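PDB 3LRK: alpha-galactosidase 1 from Saccharomyces cerevisiae, which hydrolyses terminal, non-reducing alpha-D-galactose residues from alpha-galactosides such as galactose oligosaccharides, galactomannans and galactolipids. Local coordinates for residues 23-27 and 180-184; 115-121 and 149-154; 131-135 and 170-176. The protein carries 1 engineered substitution. One frame throughout, in Å; residues are numbered along the deposited sequence.

Contact 1 of 3, residues 23-27 and 180-184; sequences YNGLG and PVFYS. Engineered in segment 180-184: V181 (natural residue Ile).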
loop_
_atom_site.group_PDB
_atom_site.type_symbol
_atom_site.label_atom_id
_atom_site.label_comp_id
_atom_site.label_asym_id
_atom_site.label_seq_id
_atom_site.Cartn_x
_atom_site.Cartn_y
_atom_site.Cartn_z
ATOM N N TYR A 23 18.351 -1.385 25.150
ATOM C CA TYR A 23 19.085 -0.159 24.795
ATOM C C TYR A 23 19.548 0.686 26.008
ATOM O O TYR A 23 20.556 1.386 25.943
ATOM C CB TYR A 23 18.282 0.684 23.778
ATOM C CG TYR A 23 17.400 1.756 24.403
ATOM C CD1 TYR A 23 17.772 3.101 24.350
ATOM C CD2 TYR A 23 16.205 1.424 25.044
ATOM C CE1 TYR A 23 16.969 4.104 24.932
ATOM C CE2 TYR A 23 15.393 2.419 25.629
ATOM C CZ TYR A 23 15.785 3.750 25.557
ATOM O OH TYR A 23 15.007 4.726 26.135
ATOM N N ASN A 24 18.806 0.611 27.114
ATOM C CA ASN A 24 19.094 1.425 28.306
ATOM C C ASN A 24 19.185 0.614 29.601
ATOM O O ASN A 24 19.275 1.196 30.689
ATOM C CB ASN A 24 18.044 2.540 28.486
ATOM C CG ASN A 24 16.652 1.995 28.738
ATOM O OD1 ASN A 24 16.430 0.781 28.672
ATOM N ND2 ASN A 24 15.699 2.888 29.036
ATOM N N GLY A 25 19.104 -0.711 29.480
ATOM C CA GLY A 25 19.161 -1.614 30.633
ATOM C C GLY A 25 17.831 -1.874 31.319
ATOM O O GLY A 25 17.755 -2.718 32.201
ATOM N N LEU A 26 16.781 -1.154 30.918
ATOM C CA LEU A 26 15.442 -1.355 31.483
ATOM C C LEU A 26 14.565 -2.251 30.596
ATOM O O LEU A 26 14.977 -2.657 29.511
ATOM C CB LEU A 26 14.759 -0.004 31.748
ATOM C CG LEU A 26 15.436 0.925 32.764
ATOM C CD1 LEU A 26 14.841 2.339 32.720
ATOM C CD2 LEU A 26 15.355 0.334 34.193
ATOM N N GLY A 27 13.357 -2.550 31.064
ATOM C CA GLY A 27 12.425 -3.412 30.327
ATOM C C GLY A 27 12.934 -4.834 30.133
ATOM O O GLY A 27 12.661 -5.463 29.111
ATOM N N PRO A 180 17.726 7.395 34.648
ATOM C CA PRO A 180 17.074 6.285 33.956
ATOM C C PRO A 180 15.571 6.508 33.863
ATOM O O PRO A 180 14.900 6.790 34.867
ATOM C CB PRO A 180 17.391 5.067 34.841
ATOM C CG PRO A 180 18.601 5.470 35.618
ATOM C CD PRO A 180 18.413 6.937 35.871
ATOM N N VAL A 181 15.067 6.424 32.641
ATOM C CA VAL A 181 13.635 6.556 32.377
ATOM C C VAL A 181 13.228 5.424 31.442
ATOM O O VAL A 181 13.810 5.249 30.356
ATOM C CB VAL A 181 13.281 7.969 31.791
ATOM C CG1 VAL A 181 11.786 8.087 31.442
ATOM C CG2 VAL A 181 13.706 9.089 32.750
ATOM N N PHE A 182 12.257 4.630 31.887
ATOM C CA PHE A 182 11.615 3.634 31.050
ATOM C C PHE A 182 10.844 4.384 29.957
ATOM O O PHE A 182 9.943 5.170 30.259
ATOM C CB PHE A 182 10.627 2.820 31.896
ATOM C CG PHE A 182 10.112 1.567 31.213
ATOM C CD1 PHE A 182 9.220 1.643 30.142
ATOM C CD2 PHE A 182 10.518 0.312 31.660
ATOM C CE1 PHE A 182 8.749 0.503 29.533
ATOM C CE2 PHE A 182 10.045 -0.839 31.061
ATOM C CZ PHE A 182 9.167 -0.746 29.991
ATOM N N TYR A 183 11.200 4.143 28.692
ATOM C CA TYR A 183 10.631 4.929 27.583
ATOM C C TYR A 183 9.592 4.116 26.798
ATOM O O TYR A 183 9.926 3.141 26.108
ATOM C CB TYR A 183 11.774 5.456 26.698
ATOM C CG TYR A 183 11.400 6.393 25.550
ATOM C CD1 TYR A 183 10.431 7.401 25.694
ATOM C CD2 TYR A 183 12.070 6.290 24.330
ATOM C CE1 TYR A 183 10.118 8.271 24.608
ATOM C CE2 TYR A 183 11.783 7.136 23.266
ATOM C CZ TYR A 183 10.825 8.120 23.400
ATOM O OH TYR A 183 10.577 8.917 22.303
ATOM N N SER A 184 8.330 4.523 26.943
ATOM C CA SER A 184 7.176 3.843 26.372
ATOM C C SER A 184 6.642 4.635 25.184
ATOM O O SER A 184 6.148 5.744 25.340
ATOM C CB SER A 184 6.091 3.684 27.453
ATOM O OG SER A 184 4.807 3.397 26.920
#
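L26 lies against P180, V181 and F182 where the chain enters strand 182-185, one of the parallel strands of the TIM barrel of this family 27 glycoside hydrolase. Segment 23-27, in the loop that precedes strand 32-35, packs against the start of that strand. Leucine suits this place because its branched, apolar end can lie along backbone, with CB and CD1 doing the touching. CB of L26 comes obliquely to the F182 ring, 4.3 Å from CD2 of F182. CG then turns anti to the carbonyl carbon (chi1 -62°), which carries CD1 to the backbone between V181 and F182: CD1 of L26 stands 3.6 Å from the backbone N of F182 and a little farther from the carbonyl carbon of the engineered V181, with the P180 ring beyond.

The F182 ring reaches the loop with its CE2, 3.6 Å from CA of G27. Glycine fits there: its phi is positive, and a CB would come tight against CE2 of F182. N24 shapes the loop itself, its OD1 accepting from the backbone N of L26 at 3.0 Å in an Asx turn. The donor lies well above the amide carbonyl plane, and the same OD1 also accepts from N202, whose own OD1 takes the backbone N of Y183. N202 therefore ties loop and strand together from outside. Y23 and Y183 cross at about a right angle. The Y183 hydroxyl is bonded to the backbone O of Y167, while OH of Y23 rests 3.4 Å from CB of Y183.

Contact 2 of 3, residues 115-121 and 149-154; sequences SAGEYTC and DNCYNK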
loop_
_atom_site.group_PDB
_atom_site.type_symbol
_atom_site.label_atom_id
_atom_site.label_comp_id
_atom_site.label_asym_id
_atom_site.label_seq_id
_atom_site.Cartn_x
_atom_site.Cartn_y
_atom_site.Cartn_z
ATOM N N SER A 115 3.456 14.104 24.357
ATOM C CA SER A 115 3.233 13.693 22.970
ATOM C C SER A 115 4.363 14.215 22.112
ATOM O O SER A 115 4.843 15.327 22.330
ATOM C CB SER A 115 1.893 14.237 22.447
ATOM O OG SER A 115 1.608 13.763 21.139
ATOM N N ALA A 116 4.771 13.400 21.135
ATOM C CA ALA A 116 5.747 13.780 20.124
ATOM C C ALA A 116 5.045 14.654 19.082
ATOM O O ALA A 116 5.067 14.375 17.875
ATOM C CB ALA A 116 6.344 12.544 19.472
ATOM N N GLY A 117 4.413 15.710 19.572
ATOM C CA GLY A 117 3.668 16.616 18.711
ATOM C C GLY A 117 3.622 17.989 19.325
ATOM O O GLY A 117 4.177 18.220 20.401
ATOM N N GLU A 118 2.957 18.900 18.627
ATOM C CA GLU A 118 2.785 20.264 19.074
ATOM C C GLU A 118 1.946 20.293 20.360
ATOM O O GLU A 118 2.203 21.093 21.259
ATOM C CB GLU A 118 2.096 21.063 17.964
ATOM C CG GLU A 118 2.019 22.548 18.253
ATOM C CD GLU A 118 1.329 23.338 17.163
ATOM O OE1 GLU A 118 1.140 24.554 17.381
ATOM O OE2 GLU A 118 0.989 22.757 16.104
ATOM N N TYR A 119 0.940 19.420 20.406
ATOM C CA TYR A 119 0.034 19.277 21.542
ATOM C C TYR A 119 -0.110 17.814 21.889
ATOM O O TYR A 119 0.177 16.942 21.071
ATOM C CB TYR A 119 -1.365 19.805 21.197
ATOM C CG TYR A 119 -1.379 21.212 20.673
ATOM C CD1 TYR A 119 -1.528 21.464 19.302
ATOM C CD2 TYR A 119 -1.223 22.299 21.539
ATOM C CE1 TYR A 119 -1.551 22.763 18.814
ATOM C CE2 TYR A 119 -1.234 23.599 21.064
ATOM C CZ TYR A 119 -1.392 23.824 19.701
ATOM O OH TYR A 119 -1.394 25.109 19.242
ATOM N N THR A 120 -0.595 17.558 23.104
ATOM C CA THR A 120 -0.986 16.222 23.510
ATOM C C THR A 120 -2.337 15.913 22.879
ATOM O O THR A 120 -2.970 16.787 22.281
ATOM C CB THR A 120 -1.073 16.101 25.040
ATOM O OG1 THR A 120 -2.123 16.953 25.530
ATOM C CG2 THR A 120 0.258 16.507 25.681
ATOM N N CYS A 121 -2.788 14.675 23.022
ATOM C CA CYS A 121 -4.074 14.283 22.456
ATOM C C CYS A 121 -5.267 15.086 23.002
ATOM O O CYS A 121 -6.225 15.344 22.274
ATOM C CB CYS A 121 -4.282 12.785 22.606
ATOM S SG CYS A 121 -3.068 11.804 21.690
ATOM N N ASP A 149 3.229 10.042 23.290
ATOM C CA ASP A 149 2.120 9.898 22.350
ATOM C C ASP A 149 2.468 10.364 20.931
ATOM O O ASP A 149 3.618 10.695 20.658
ATOM C CB ASP A 149 0.891 10.654 22.876
ATOM C CG ASP A 149 -0.419 9.909 22.615
ATOM O OD1 ASP A 149 -0.607 9.338 21.519
ATOM O OD2 ASP A 149 -1.264 9.883 23.529
ATOM N N ASN A 150 1.458 10.397 20.058
ATOM C CA ASN A 150 1.644 10.651 18.616
ATOM C C ASN A 150 0.591 11.590 18.041
ATOM O O ASN A 150 0.397 11.656 16.818
ATOM C CB ASN A 150 1.640 9.324 17.850
ATOM C CG ASN A 150 2.111 9.459 16.406
ATOM O OD1 ASN A 150 3.027 10.217 16.105
ATOM N ND2 ASN A 150 1.493 8.691 15.514
ATOM N N CYS A 151 -0.093 12.315 18.919
ATOM C CA CYS A 151 -1.026 13.356 18.477
ATOM C C CYS A 151 -0.316 14.621 18.013
ATOM O O CYS A 151 0.703 14.999 18.580
ATOM C CB CYS A 151 -2.011 13.692 19.599
ATOM S SG CYS A 151 -3.262 12.414 19.740
ATOM N N TYR A 152 -0.873 15.267 16.979
ATOM C CA TYR A 152 -0.394 16.566 16.471
ATOM C C TYR A 152 1.083 16.598 16.082
ATOM O O TYR A 152 1.832 17.516 16.452
ATOM C CB TYR A 152 -0.781 17.693 17.455
ATOM C CG TYR A 152 -2.269 17.658 17.693
ATOM C CD1 TYR A 152 -2.790 17.211 18.909
ATOM C CD2 TYR A 152 -3.160 18.016 16.676
ATOM C CE1 TYR A 152 -4.167 17.133 19.119
ATOM C CE2 TYR A 152 -4.547 17.945 16.873
ATOM C CZ TYR A 152 -5.035 17.519 18.104
ATOM O OH TYR A 152 -6.391 17.428 18.309
ATOM N N ASN A 153 1.503 15.585 15.320
ATOM C CA ASN A 153 2.932 15.431 14.999
ATOM C C ASN A 153 3.449 16.284 13.825
ATOM O O ASN A 153 4.562 16.066 13.338
ATOM C CB ASN A 153 3.293 13.942 14.806
ATOM C CG ASN A 153 2.496 13.289 13.702
ATOM O OD1 ASN A 153 2.196 13.913 12.674
ATOM N ND2 ASN A 153 2.123 12.041 13.910
ATOM N N LYS A 154 2.633 17.233 13.358
ATOM C CA LYS A 154 3.077 18.225 12.369
ATOM C C LYS A 154 3.637 17.604 11.077
ATOM O O LYS A 154 4.644 18.070 10.554
ATOM C CB LYS A 154 4.129 19.160 12.989
ATOM C CG LYS A 154 3.659 19.905 14.249
ATOM C CD LYS A 154 4.790 20.749 14.857
ATOM C CE LYS A 154 4.681 22.205 14.485
ATOM N NZ LYS A 154 5.613 23.028 15.345
#
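S115 and D149 pair as a parallel bridge at the ends of strands 109-115 and 145-149, and from there the two loops stay bonded to each other. The backbone N of A116 gives its hydrogen to O of D149 at 3.0 Å, almost straight at 169°. That oxygen also accepts from the hydroxyl of Y167. The S115 hydroxyl, short and able to donate close to the backbone, gives its hydrogen to O of C151 at 3.0 Å, on a lone pair in the carbonyl plane; OG anti to the backbone N (chi1 -175°) directs it across. The same carbonyl receives a CA-H...O contact from G117, where a side chain would collide with the opposite backbone. One residue later the backbone N of E118 donates to O of Y152 at 2.8 Å.

In the second loop, OD1 of D149 takes the backbone N of N150 at 2.7 Å with its anti lone pair, while its OD2 is bonded to Y113. N150 OD1 is gripped by ND2 of N153 at 3.0 Å and by R166, so this buried amide oxygen is well supplied. The Y152 ring presents its face to the edge of Y119 in a T-shaped pair, centroids 5.9 Å apart, and its hydroxyl bonds to the backbone N of V19 of the second subunit.

The C121-C151 disulfide locks both loops, and C121 SG comes within 3.2 Å of OD2 of D149. T120 OG1 is hydrogen-bonded to D73, a substrate-binding residue. Such loops at the C-terminal ends of the strands form the active site of a TIM barrel, here around the nucleophile D149.

Contact 3 of 3, residues 131-135 and 170-176; sequences EEEDA and MSDALNK. With NAG (2-acetamido-2-deoxy-beta-D-glucopyranose), chain E.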
loop_
_atom_site.group_PDB
_atom_site.type_symbol
_atom_site.label_atom_id
_atom_site.label_comp_id
_atom_site.label_asym_id
_atom_site.label_seq_id
_atom_site.Cartn_x
_atom_site.Cartn_y
_atom_site.Cartn_z
ATOM N N GLU A 131 12.229 18.686 23.064
ATOM C CA GLU A 131 12.557 17.425 23.727
ATOM C C GLU A 131 13.572 17.602 24.840
ATOM O O GLU A 131 13.423 16.998 25.903
ATOM C CB GLU A 131 13.041 16.370 22.722
ATOM C CG GLU A 131 11.962 15.898 21.733
ATOM C CD GLU A 131 11.857 16.770 20.483
ATOM O OE1 GLU A 131 12.507 17.832 20.427
ATOM O OE2 GLU A 131 11.118 16.382 19.563
ATOM N N GLU A 132 14.598 18.422 24.599
ATOM C CA GLU A 132 15.642 18.622 25.599
ATOM C C GLU A 132 15.079 19.192 26.909
ATOM O O GLU A 132 15.328 18.614 27.969
ATOM C CB GLU A 132 16.812 19.453 25.052
ATOM C CG GLU A 132 17.782 18.567 24.234
ATOM C CD GLU A 132 19.125 19.205 23.875
ATOM O OE1 GLU A 132 19.426 20.338 24.332
ATOM O OE2 GLU A 132 19.881 18.545 23.114
ATOM N N GLU A 133 14.301 20.280 26.819
ATOM C CA GLU A 133 13.673 20.921 27.998
ATOM C C GLU A 133 12.710 19.985 28.678
ATOM O O GLU A 133 12.589 19.989 29.908
ATOM C CB GLU A 133 12.803 22.141 27.651
ATOM C CG GLU A 133 13.306 23.139 26.722
ATOM C CD GLU A 133 13.080 22.780 25.282
ATOM O OE1 GLU A 133 13.829 21.922 24.815
ATOM O OE2 GLU A 133 12.202 23.394 24.623
ATOM N N ASP A 134 11.947 19.244 27.880
ATOM C CA ASP A 134 10.859 18.453 28.451
ATOM C C ASP A 134 11.383 17.215 29.178
ATOM O O ASP A 134 10.966 16.926 30.306
ATOM C CB ASP A 134 9.795 18.141 27.405
ATOM C CG ASP A 134 8.945 19.372 27.058
ATOM O OD1 ASP A 134 9.270 20.481 27.520
ATOM O OD2 ASP A 134 7.952 19.220 26.320
ATOM N N ALA A 135 12.331 16.521 28.550
ATOM C CA ALA A 135 13.076 15.454 29.227
ATOM C C ALA A 135 13.716 15.965 30.526
ATOM O O ALA A 135 13.668 15.276 31.542
ATOM C CB ALA A 135 14.140 14.861 28.298
ATOM N N MET A 170 13.405 12.263 21.467
ATOM C CA MET A 170 13.088 12.202 22.911
ATOM C C MET A 170 13.905 11.128 23.659
ATOM O O MET A 170 14.289 11.337 24.809
ATOM C CB MET A 170 11.589 12.021 23.162
ATOM C CG MET A 170 11.200 11.940 24.654
ATOM S SD MET A 170 11.730 13.366 25.602
ATOM C CE MET A 170 10.359 14.485 25.305
ATOM N N SER A 171 14.178 10.006 22.998
ATOM C CA SER A 171 15.050 8.962 23.558
ATOM C C SER A 171 16.406 9.557 23.968
ATOM O O SER A 171 16.867 9.355 25.105
ATOM C CB SER A 171 15.266 7.838 22.540
ATOM O OG SER A 171 15.985 6.754 23.111
ATOM N N ASP A 172 17.022 10.285 23.034
ATOM C CA ASP A 172 18.309 10.946 23.267
ATOM C C ASP A 172 18.244 12.011 24.357
ATOM O O ASP A 172 19.141 12.098 25.204
ATOM C CB ASP A 172 18.847 11.563 21.977
ATOM C CG ASP A 172 19.269 10.519 20.953
ATOM O OD1 ASP A 172 19.404 9.325 21.301
ATOM O OD2 ASP A 172 19.473 10.906 19.786
ATOM N N ALA A 173 17.196 12.831 24.319
ATOM C CA ALA A 173 16.982 13.879 25.323
ATOM C C ALA A 173 16.870 13.296 26.739
ATOM O O ALA A 173 17.420 13.852 27.678
ATOM C CB ALA A 173 15.738 14.707 24.977
ATOM N N LEU A 174 16.151 12.190 26.885
ATOM C CA LEU A 174 16.016 11.519 28.183
ATOM C C LEU A 174 17.361 10.955 28.637
ATOM O O LEU A 174 17.765 11.122 29.802
ATOM C CB LEU A 174 14.955 10.408 28.113
ATOM C CG LEU A 174 13.488 10.796 27.963
ATOM C CD1 LEU A 174 12.626 9.577 27.581
ATOM C CD2 LEU A 174 12.948 11.475 29.247
ATOM N N ASN A 175 18.079 10.323 27.709
ATOM C CA ASN A 175 19.414 9.834 28.021
ATOM C C ASN A 175 20.320 10.960 28.534
ATOM O O ASN A 175 21.066 10.770 29.496
ATOM C CB ASN A 175 20.039 9.141 26.799
ATOM C CG ASN A 175 21.367 8.501 27.129
ATOM O OD1 ASN A 175 22.407 9.150 27.069
ATOM N ND2 ASN A 175 21.325 7.238 27.525
ATOM N N LYS A 176 20.230 12.128 27.894
ATOM C CA LYS A 176 21.065 13.300 28.211
ATOM C C LYS A 176 20.909 13.760 29.670
ATOM O O LYS A 176 21.850 14.306 30.244
ATOM C CB LYS A 176 20.774 14.467 27.242
ATOM C CG LYS A 176 21.769 15.642 27.322
ATOM C CD LYS A 176 21.232 16.913 26.632
ATOM C CE LYS A 176 22.322 18.004 26.533
ATOM N NZ LYS A 176 21.733 19.376 26.363
HETATM C C1 NAG E . 22.610 6.684 27.898
HETATM C C2 NAG E . 22.265 5.750 29.067
HETATM C C3 NAG E . 23.439 4.854 29.457
HETATM C C4 NAG E . 23.992 4.107 28.245
HETATM C C5 NAG E . 24.176 5.017 27.034
HETATM C C6 NAG E . 24.227 4.110 25.816
HETATM C C7 NAG E . 20.599 6.602 30.645
HETATM C C8 NAG E . 20.371 7.502 31.824
HETATM N N2 NAG E . 21.862 6.512 30.235
HETATM O O3 NAG E . 22.990 3.893 30.378
HETATM O O4 NAG E . 25.232 3.498 28.567
HETATM O O5 NAG E . 23.106 5.933 26.806
HETATM O O6 NAG E . 24.896 4.833 24.833
HETATM O O7 NAG E . 19.663 5.996 30.122
HETATM O O HOH W 1 17.552 16.696 27.854
#
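Two helices packed outside the TIM-barrel strands, 131-140 and 160-177, meet here. Their short segments cross at -48° with axes 8.3 Å apart, a close approach that small residues allow. A135 and A173 face each other, CB to CB at 3.7 Å, and the A173 methyl also lies 3.4 Å from the backbone O of E131. CD2 of L174 reaches the A135 methyl from the barrel side, where this leucine also touches L146 and Y183.

M170 suits the place because its flexible, unbranched chain can bend to follow A135 and E131. CG leaves anti to the backbone N (chi1 180°), then bends at chi2 and chi3 bring SD to 3.9 Å from CB of A135 and lay CE by CA of E131. The aliphatic part of E131 covers the start of M170, while its carboxylate turns away to the backbone N of G129.

At the exposed side the chemistry becomes polar. The extended K176 crosses E132 obliquely, and its NZ makes a salt bridge with OE1 of E132 at 3.2 Å, the hydrogen bond within it being weak. On the far side of helix 160-177, N175 carries an N-linked N-acetylglucosamine on ND2. Between the helices a water donates to two backbone oxygens, O of E132 and O of A173, each at 2.9 Å.

How the contacts relate
All three contacts belong to the TIM barrel, but at different levels. Contact 1 lies at the N-terminal entry of strand 182-185, contact 2 at the C-terminal ends of two other strands, and contact 3 in the helical layer outside. Contacts 1 and 3 touch, because Y183 packs on M170, S171 and L174 and Y23 on S171; helix 160-177 is followed in the chain by strand 182-185. Contact 2 touches neither, although Y167 of the same helix bonds to D149 in it and to Y183 in contact 1. The chemistry follows place: partly buried apolar packing in contact 1, hydrogen bonds and a disulfide around the nucleophile D149 in contact 2, and a buried alanine seam with a charged pair at the exposed side in contact 3.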